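Local structure of uncharacterized protein (Streptococcus pneumoniae, 3LFT) at residues T81-P94 against G107-A119. The protein probably serves as the substrate-binding component of an ABC transporter, holding L-tryptophan in the cleft between its two lobes. Sequence-based numbering, arbitrary orientation. Where two conformers were deposited one is given.
Sequences TKDLPVIMAAITDP and GGNVTGVSDHNPA. With TRP (tryptophan), chain C.
Strands 86-89 and 110-115 run parallel, their axes 9° apart, with Val-86 facing Val-110 and Met-88 facing Gly-112. Val-86 N and Met-88 N donate to Asn-109 O and Thr-111 O; Val-86 O and Met-88 O accept from Thr-111 N and Val-113 N. Where the first strand ends, Val-113 O accepts from Ile-91 N. At the N-terminal end the Asn-109 side chain reaches back to the turn after helix 71-80. Asn-109 ND2 gives a straight bond to Leu-84 O (2.7 Å, 167°), in the amide's own plane, and a second to Thr-81 O (3.0 Å), landing above that carbonyl's plane; the pair fixes the amide's rotation. The selenomethionine Met-88 crosses Val-110 at about a right angle, CG to CG1 3.6 Å, and its bend at chi3 (-59°) brings CE over the backbone, 3.6 Å from Gly-112 N. Further on, Ser-114 OG donates to Ile-91 O (2.8 Å) in the carbonyl plane. Thr-92 OG1 donates to Asp-115 O (2.9 Å) and accepts from N of the bound tryptophan; that N also donates to Ala-90 O and, at 2.7 Å, to Asp-115 OD2. Thr-92 N holds the ligand's carboxylate at OXT. This polar cluster at the C-terminal ends of parallel strands, at the interlobe cleft, fits a periplasmic-binding-protein fold. Strand 65-69 pairs with the other edge of 86-89; helix 71-80 packs on Val-86, Val-110 and Ile-91, while helix 236-251 packs against Ala-89 and Val-113.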
ATOM      1  N   THR A  81     -20.153  -6.019   7.997  1.00  5.32           N
ATOM      2  CA  THR A  81     -20.343  -7.004   9.075  1.00  5.51           C
ATOM      3  C   THR A  81     -19.591  -6.632  10.334  1.00  5.10           C
ATOM      4  O   THR A  81     -18.425  -6.203  10.271  1.00  5.94           O
ATOM      5  CB  THR A  81     -19.947  -8.430   8.628  1.00  4.35           C
ATOM      6  OG1 THR A  81     -20.283  -9.351   9.676  1.00  5.43           O
ATOM      7  CG2 THR A  81     -18.438  -8.565   8.290  1.00  5.63           C
ATOM      8  N   LYS A  82     -20.254  -6.812  11.473  1.00  5.85           N
ATOM      9  CA  LYS A  82     -19.627  -6.590  12.772  0.50  6.80           C
ATOM     10  C   LYS A  82     -19.311  -7.915  13.467  1.00  7.03           C
ATOM     11  O   LYS A  82     -18.668  -7.929  14.524  1.00  7.48           O
ATOM     12  CB  LYS A  82     -20.508  -5.719  13.680  0.50  6.94           C
ATOM     13  CG  LYS A  82     -21.001  -4.407  13.051  0.50  8.60           C
ATOM     14  CD  LYS A  82     -19.843  -3.555  12.540  0.50  9.87           C
ATOM     15  CE  LYS A  82     -20.307  -2.196  12.011  0.50 10.67           C
ATOM     16  NZ  LYS A  82     -19.182  -1.476  11.341  0.50 10.88           N
ATOM     17  N   ASP A  83     -19.749  -9.026  12.880  1.00  6.55           N
ATOM     18  CA  ASP A  83     -19.581 -10.329  13.583  1.00  7.40           C
ATOM     19  C   ASP A  83     -18.744 -11.367  12.839  1.00  7.53           C
ATOM     20  O   ASP A  83     -18.083 -12.181  13.489  1.00  8.18           O
ATOM     21  CB  ASP A  83     -20.897 -10.920  14.160  1.00  8.27           C
ATOM     22  CG  ASP A  83     -22.008 -11.012  13.145  1.00  9.55           C
ATOM     23  OD1 ASP A  83     -21.734 -10.950  11.930  1.00 11.67           O
ATOM     24  OD2 ASP A  83     -23.176 -11.162  13.570  1.00 10.58           O
ATOM     25  N   LEU A  84     -18.700 -11.313  11.511  1.00  6.42           N
ATOM     26  CA  LEU A  84     -17.872 -12.235  10.740  1.00  6.20           C
ATOM     27  C   LEU A  84     -16.416 -11.736  10.775  1.00  5.13           C
ATOM     28  O   LEU A  84     -16.192 -10.546  10.593  1.00  5.96           O
ATOM     29  CB  LEU A  84     -18.380 -12.289   9.295  1.00  7.16           C
ATOM     30  CG  LEU A  84     -17.714 -13.317   8.389  1.00  8.26           C
ATOM     31  CD1 LEU A  84     -18.097 -14.727   8.795  1.00  9.85           C
ATOM     32  CD2 LEU A  84     -18.082 -13.044   6.934  1.00 10.45           C
ATOM     33  N   PRO A  85     -15.423 -12.633  10.966  1.00  4.70           N
ATOM     34  CA  PRO A  85     -14.037 -12.127  10.934  1.00  4.62           C
ATOM     35  C   PRO A  85     -13.652 -11.462   9.615  1.00  4.94           C
ATOM     36  O   PRO A  85     -13.936 -11.986   8.524  1.00  5.33           O
ATOM     37  CB  PRO A  85     -13.199 -13.386  11.152  1.00  4.96           C
ATOM     38  CG  PRO A  85     -14.095 -14.318  11.912  1.00  5.07           C
ATOM     39  CD  PRO A  85     -15.473 -14.061  11.339  1.00  5.59           C
ATOM     40  N   VAL A  86     -13.001 -10.309   9.732  1.00  4.62           N
ATOM     41  CA  VAL A  86     -12.480  -9.553   8.610  1.00  4.83           C
ATOM     42  C   VAL A  86     -10.961  -9.467   8.778  1.00  4.69           C
ATOM     43  O   VAL A  86     -10.464  -8.988   9.792  1.00  5.56           O
ATOM     44  CB  VAL A  86     -13.076  -8.146   8.576  1.00  4.58           C
ATOM     45  CG1 VAL A  86     -12.441  -7.307   7.452  1.00  6.36           C
ATOM     46  CG2 VAL A  86     -14.610  -8.207   8.417  1.00  5.31           C
ATOM     47  N   ILE A  87     -10.239  -9.958   7.777  1.00  4.77           N
ATOM     48  CA  ILE A  87      -8.786  -9.946   7.827  1.00  5.18           C
ATOM     49  C   ILE A  87      -8.260  -8.867   6.889  1.00  5.21           C
ATOM     50  O   ILE A  87      -8.528  -8.900   5.681  1.00  6.08           O
ATOM     51  CB  ILE A  87      -8.194 -11.320   7.421  1.00  5.25           C
ATOM     52  CG1 ILE A  87      -8.839 -12.476   8.199  1.00  6.24           C
ATOM     53  CG2 ILE A  87      -6.677 -11.319   7.607  1.00  6.68           C
ATOM     54  CD1 ILE A  87      -8.858 -12.369   9.729  1.00  7.46           C
HETATM   55  N   MSE A  88      -7.524  -7.914   7.451  1.00  5.41           N
HETATM   56  CA  MSE A  88      -6.872  -6.876   6.686  1.00  4.81           C
HETATM   57  C   MSE A  88      -5.625  -7.419   5.996  1.00  4.59           C
HETATM   58  O   MSE A  88      -4.766  -8.026   6.650  1.00  5.85           O
HETATM   59  CB  MSE A  88      -6.408  -5.759   7.620  1.00  5.62           C
HETATM   60  CG  MSE A  88      -7.521  -5.093   8.448  1.00  6.61           C
HETATM   61 SE   MSE A  88      -6.841  -3.702   9.641  1.00 11.42          SE
HETATM   62  CE  MSE A  88      -5.593  -4.739  10.700  1.00 10.09           C
ATOM     63  N   ALA A  89      -5.537  -7.211   4.674  1.00  4.98           N
ATOM     64  CA  ALA A  89      -4.307  -7.536   3.946  1.00  5.39           C
ATOM     65  C   ALA A  89      -3.651  -6.244   3.472  1.00  5.13           C
ATOM     66  O   ALA A  89      -4.051  -5.667   2.433  1.00  5.77           O
ATOM     67  CB  ALA A  89      -4.618  -8.434   2.776  1.00  6.03           C
ATOM     68  N   ALA A  90      -2.648  -5.809   4.235  1.00  5.17           N
ATOM     69  CA  ALA A  90      -1.866  -4.605   3.934  1.00  5.37           C
ATOM     70  C   ALA A  90      -2.680  -3.317   4.053  1.00  5.38           C
ATOM     71  O   ALA A  90      -2.905  -2.592   3.077  1.00  6.18           O
ATOM     72  CB  ALA A  90      -1.170  -4.719   2.561  1.00  5.28           C
ATOM     73  N   ILE A  91      -3.099  -3.023   5.289  1.00  5.05           N
ATOM     74  CA  ILE A  91      -3.786  -1.771   5.628  1.00  5.28           C
ATOM     75  C   ILE A  91      -2.737  -0.921   6.352  1.00  4.88           C
ATOM     76  O   ILE A  91      -2.244  -1.286   7.420  1.00  4.93           O
ATOM     77  CB  ILE A  91      -4.995  -2.061   6.544  1.00  5.30           C
ATOM     78  CG1 ILE A  91      -6.220  -2.500   5.719  1.00  5.96           C
ATOM     79  CG2 ILE A  91      -5.397  -0.822   7.354  1.00  5.56           C
ATOM     80  CD1 ILE A  91      -5.996  -3.535   4.607  1.00  6.46           C
ATOM     81  N   THR A  92      -2.392   0.222   5.766  1.00  4.78           N
ATOM     82  CA  THR A  92      -1.264   1.014   6.276  1.00  4.90           C
ATOM     83  C   THR A  92      -1.493   1.585   7.677  1.00  5.09           C
ATOM     84  O   THR A  92      -0.581   1.620   8.503  1.00  5.49           O
ATOM     85  CB  THR A  92      -0.880   2.105   5.253  1.00  5.08           C
ATOM     86  OG1 THR A  92      -0.293   1.462   4.118  1.00  4.86           O
ATOM     87  CG2 THR A  92       0.059   3.175   5.792  1.00  5.02           C
ATOM     88  N   ASP A  93      -2.719   2.018   7.949  1.00  4.83           N
ATOM     89  CA  ASP A  93      -3.028   2.648   9.243  1.00  4.87           C
ATOM     90  C   ASP A  93      -4.372   2.144   9.773  1.00  4.84           C
ATOM     91  O   ASP A  93      -5.395   2.809   9.619  1.00  5.07           O
ATOM     92  CB  ASP A  93      -3.051   4.176   9.106  1.00  5.57           C
ATOM     93  CG  ASP A  93      -3.437   4.885  10.393  1.00  5.81           C
ATOM     94  OD1 ASP A  93      -3.436   4.260  11.474  1.00  7.20           O
ATOM     95  OD2 ASP A  93      -3.750   6.082  10.314  1.00  9.31           O
ATOM     96  N   PRO A  94      -4.381   0.972  10.421  1.00  5.36           N
ATOM     97  CA  PRO A  94      -5.641   0.367  10.870  1.00  5.70           C
ATOM     98  C   PRO A  94      -6.387   1.226  11.894  1.00  5.62           C
ATOM     99  O   PRO A  94      -7.610   1.248  11.859  1.00  6.07           O
ATOM    100  CB  PRO A  94      -5.208  -0.964  11.489  1.00  6.08           C
ATOM    101  CG  PRO A  94      -3.856  -1.222  11.014  1.00  9.04           C
ATOM    102  CD  PRO A  94      -3.235   0.053  10.518  1.00  5.44           C
ATOM    103  N   GLY A 107     -10.227  -5.438  19.250  1.00  5.34           N
ATOM    104  CA  GLY A 107     -11.452  -5.188  20.009  1.00  6.24           C
ATOM    105  C   GLY A 107     -12.763  -5.499  19.328  1.00  6.24           C
ATOM    106  O   GLY A 107     -13.803  -5.440  19.986  1.00  8.04           O
ATOM    107  N   GLY A 108     -12.715  -5.841  18.040  1.00  6.42           N
ATOM    108  CA  GLY A 108     -13.934  -6.217  17.303  1.00  6.79           C
ATOM    109  C   GLY A 108     -13.649  -7.409  16.412  1.00  6.53           C
ATOM    110  O   GLY A 108     -12.846  -8.294  16.761  1.00  8.02           O
ATOM    111  N   ASN A 109     -14.270  -7.422  15.239  1.00  5.92           N
ATOM    112  CA  ASN A 109     -14.155  -8.553  14.326  1.00  5.33           C
ATOM    113  C   ASN A 109     -13.037  -8.425  13.282  1.00  6.41           C
ATOM    114  O   ASN A 109     -12.929  -9.247  12.386  1.00  6.16           O
ATOM    115  CB  ASN A 109     -15.496  -8.817  13.641  1.00  5.48           C
ATOM    116  CG  ASN A 109     -15.951  -7.667  12.755  1.00  6.08           C
ATOM    117  OD1 ASN A 109     -15.908  -6.498  13.145  1.00  6.32           O
ATOM    118  ND2 ASN A 109     -16.475  -8.008  11.582  1.00  6.02           N
ATOM    119  N   VAL A 110     -12.175  -7.417  13.427  1.00  5.73           N
ATOM    120  CA  VAL A 110     -11.143  -7.115  12.434  1.00  6.01           C
ATOM    121  C   VAL A 110      -9.732  -7.297  13.004  1.00  5.68           C
ATOM    122  O   VAL A 110      -9.417  -6.775  14.060  1.00  6.18           O
ATOM    123  CB  VAL A 110     -11.265  -5.655  11.924  1.00  6.22           C
ATOM    124  CG1 VAL A 110     -10.242  -5.384  10.835  1.00  8.37           C
ATOM    125  CG2 VAL A 110     -12.690  -5.334  11.428  1.00  5.94           C
ATOM    126  N   THR A 111      -8.877  -8.014  12.289  1.00  5.46           N
ATOM    127  CA  THR A 111      -7.432  -8.035  12.587  1.00  5.52           C
ATOM    128  C   THR A 111      -6.693  -8.169  11.266  1.00  5.79           C
ATOM    129  O   THR A 111      -7.336  -8.149  10.217  1.00  6.60           O
ATOM    130  CB  THR A 111      -7.081  -9.145  13.601  1.00  5.48           C
ATOM    131  OG1 THR A 111      -5.708  -8.979  13.967  1.00  6.33           O
ATOM    132  CG2 THR A 111      -7.287 -10.525  13.037  1.00  7.27           C
ATOM    133  N   GLY A 112      -5.369  -8.293  11.311  1.00  5.99           N
ATOM    134  CA  GLY A 112      -4.628  -8.594  10.068  1.00  6.09           C
ATOM    135  C   GLY A 112      -3.264  -7.961  10.005  1.00  5.75           C
ATOM    136  O   GLY A 112      -2.615  -7.769  11.028  1.00  6.18           O
ATOM    137  N   VAL A 113      -2.862  -7.619   8.775  1.00  6.03           N
ATOM    138  CA  VAL A 113      -1.491  -7.202   8.455  1.00  6.36           C
ATOM    139  C   VAL A 113      -1.478  -5.758   7.973  1.00  6.02           C
ATOM    140  O   VAL A 113      -2.298  -5.365   7.138  1.00  6.04           O
ATOM    141  CB  VAL A 113      -0.918  -8.141   7.348  1.00  6.59           C
ATOM    142  CG1 VAL A 113       0.394  -7.578   6.786  1.00  8.06           C
ATOM    143  CG2 VAL A 113      -0.708  -9.544   7.917  1.00  6.92           C
ATOM    144  N   SER A 114      -0.512  -5.001   8.505  1.00  5.74           N
ATOM    145  CA  SER A 114      -0.399  -3.574   8.232  1.00  5.95           C
ATOM    146  C   SER A 114       0.978  -3.231   7.690  1.00  5.84           C
ATOM    147  O   SER A 114       1.992  -3.680   8.258  1.00  6.55           O
ATOM    148  CB  SER A 114      -0.630  -2.803   9.539  1.00  6.22           C
ATOM    149  OG  SER A 114      -0.307  -1.424   9.399  1.00  7.64           O
ATOM    150  N   ASP A 115       1.018  -2.474   6.581  1.00  5.67           N
ATOM    151  CA  ASP A 115       2.267  -1.993   5.980  1.00  5.57           C
ATOM    152  C   ASP A 115       2.455  -0.508   6.276  1.00  5.71           C
ATOM    153  O   ASP A 115       1.909   0.371   5.589  1.00  6.65           O
ATOM    154  CB  ASP A 115       2.274  -2.289   4.460  1.00  6.49           C
ATOM    155  CG  ASP A 115       1.032  -1.799   3.716  1.00  6.78           C
ATOM    156  OD1 ASP A 115      -0.084  -1.825   4.278  1.00  6.34           O
ATOM    157  OD2 ASP A 115       1.170  -1.465   2.497  1.00  6.32           O
ATOM    158  N   HIS A 116       3.214  -0.220   7.334  1.00  6.31           N
ATOM    159  CA  HIS A 116       3.532   1.145   7.731  1.00  6.32           C
ATOM    160  C   HIS A 116       4.572   1.750   6.784  1.00  6.69           C
ATOM    161  O   HIS A 116       5.609   1.140   6.511  1.00  8.21           O
ATOM    162  CB  HIS A 116       4.080   1.129   9.164  1.00  7.50           C
ATOM    163  CG  HIS A 116       4.477   2.481   9.663  1.00  8.58           C
ATOM    164  ND1 HIS A 116       5.785   2.917   9.693  1.00 11.59           N
ATOM    165  CD2 HIS A 116       3.726   3.508  10.122  1.00 12.16           C
ATOM    166  CE1 HIS A 116       5.819   4.160  10.149  1.00 12.49           C
ATOM    167  NE2 HIS A 116       4.587   4.538  10.413  1.00 13.78           N
ATOM    168  N   ASN A 117       4.316   2.946   6.279  1.00  5.75           N
ATOM    169  CA  ASN A 117       5.268   3.576   5.365  1.00  6.29           C
ATOM    170  C   ASN A 117       6.514   4.113   6.057  1.00  6.39           C
ATOM    171  O   ASN A 117       6.398   4.876   7.015  1.00  5.82           O
ATOM    172  CB  ASN A 117       4.606   4.725   4.606  1.00  5.41           C
ATOM    173  CG  ASN A 117       5.502   5.246   3.489  1.00  4.75           C
ATOM    174  OD1 ASN A 117       5.920   4.447   2.614  1.00  5.23           O
ATOM    175  ND2 ASN A 117       5.828   6.538   3.500  1.00  5.30           N
ATOM    176  N   PRO A 118       7.719   3.728   5.583  1.00  6.02           N
ATOM    177  CA  PRO A 118       8.946   4.161   6.272  1.00  6.57           C
ATOM    178  C   PRO A 118       9.349   5.573   5.845  1.00  7.00           C
ATOM    179  O   PRO A 118      10.310   5.792   5.091  1.00  6.53           O
ATOM    180  CB  PRO A 118       9.979   3.107   5.863  1.00  7.32           C
ATOM    181  CG  PRO A 118       9.493   2.548   4.626  1.00  8.72           C
ATOM    182  CD  PRO A 118       7.988   2.667   4.596  1.00  6.35           C
ATOM    183  N   ALA A 119       8.602   6.540   6.365  1.00  6.56           N
ATOM    184  CA  ALA A 119       8.783   7.923   5.977  1.00  6.82           C
ATOM    185  C   ALA A 119      10.170   8.466   6.304  1.00  6.30           C
ATOM    186  O   ALA A 119      10.760   9.166   5.490  1.00  5.40           O
ATOM    187  CB  ALA A 119       7.706   8.796   6.617  1.00  7.99           C
TER
HETATM  188  N   TRP C   1      -1.331  -0.378   2.234  1.00  8.29           N
HETATM  189  CA  TRP C   1      -2.310   0.114   1.221  1.00  8.97           C
HETATM  190  C   TRP C   1      -3.592   0.488   1.889  1.00  8.94           C
HETATM  191  O   TRP C   1      -4.637   0.557   1.236  1.00  8.77           O
HETATM  192  CB  TRP C   1      -2.523  -0.960   0.141  1.00  8.71           C
HETATM  193  CG  TRP C   1      -1.240  -1.277  -0.586  1.00  7.83           C
HETATM  194  CD1 TRP C   1      -0.388  -2.361  -0.380  1.00  8.47           C
HETATM  195  CD2 TRP C   1      -0.623  -0.466  -1.642  1.00  8.23           C
HETATM  196  NE1 TRP C   1       0.687  -2.272  -1.234  1.00  8.55           N
HETATM  197  CE2 TRP C   1       0.614  -1.173  -1.986  1.00  8.59           C
HETATM  198  CE3 TRP C   1      -0.982   0.720  -2.237  1.00  8.21           C
HETATM  199  CZ2 TRP C   1       1.426  -0.627  -2.964  1.00  8.72           C
HETATM  200  CZ3 TRP C   1      -0.139   1.245  -3.212  1.00  9.20           C
HETATM  201  CH2 TRP C   1       1.043   0.563  -3.564  1.00  8.94           C
HETATM  202  OXT TRP C   1      -3.593   0.728   3.105  1.00  8.45           O
HETATM  203  O   HOH W   1     -17.175  -5.926  15.932  1.00 13.18           O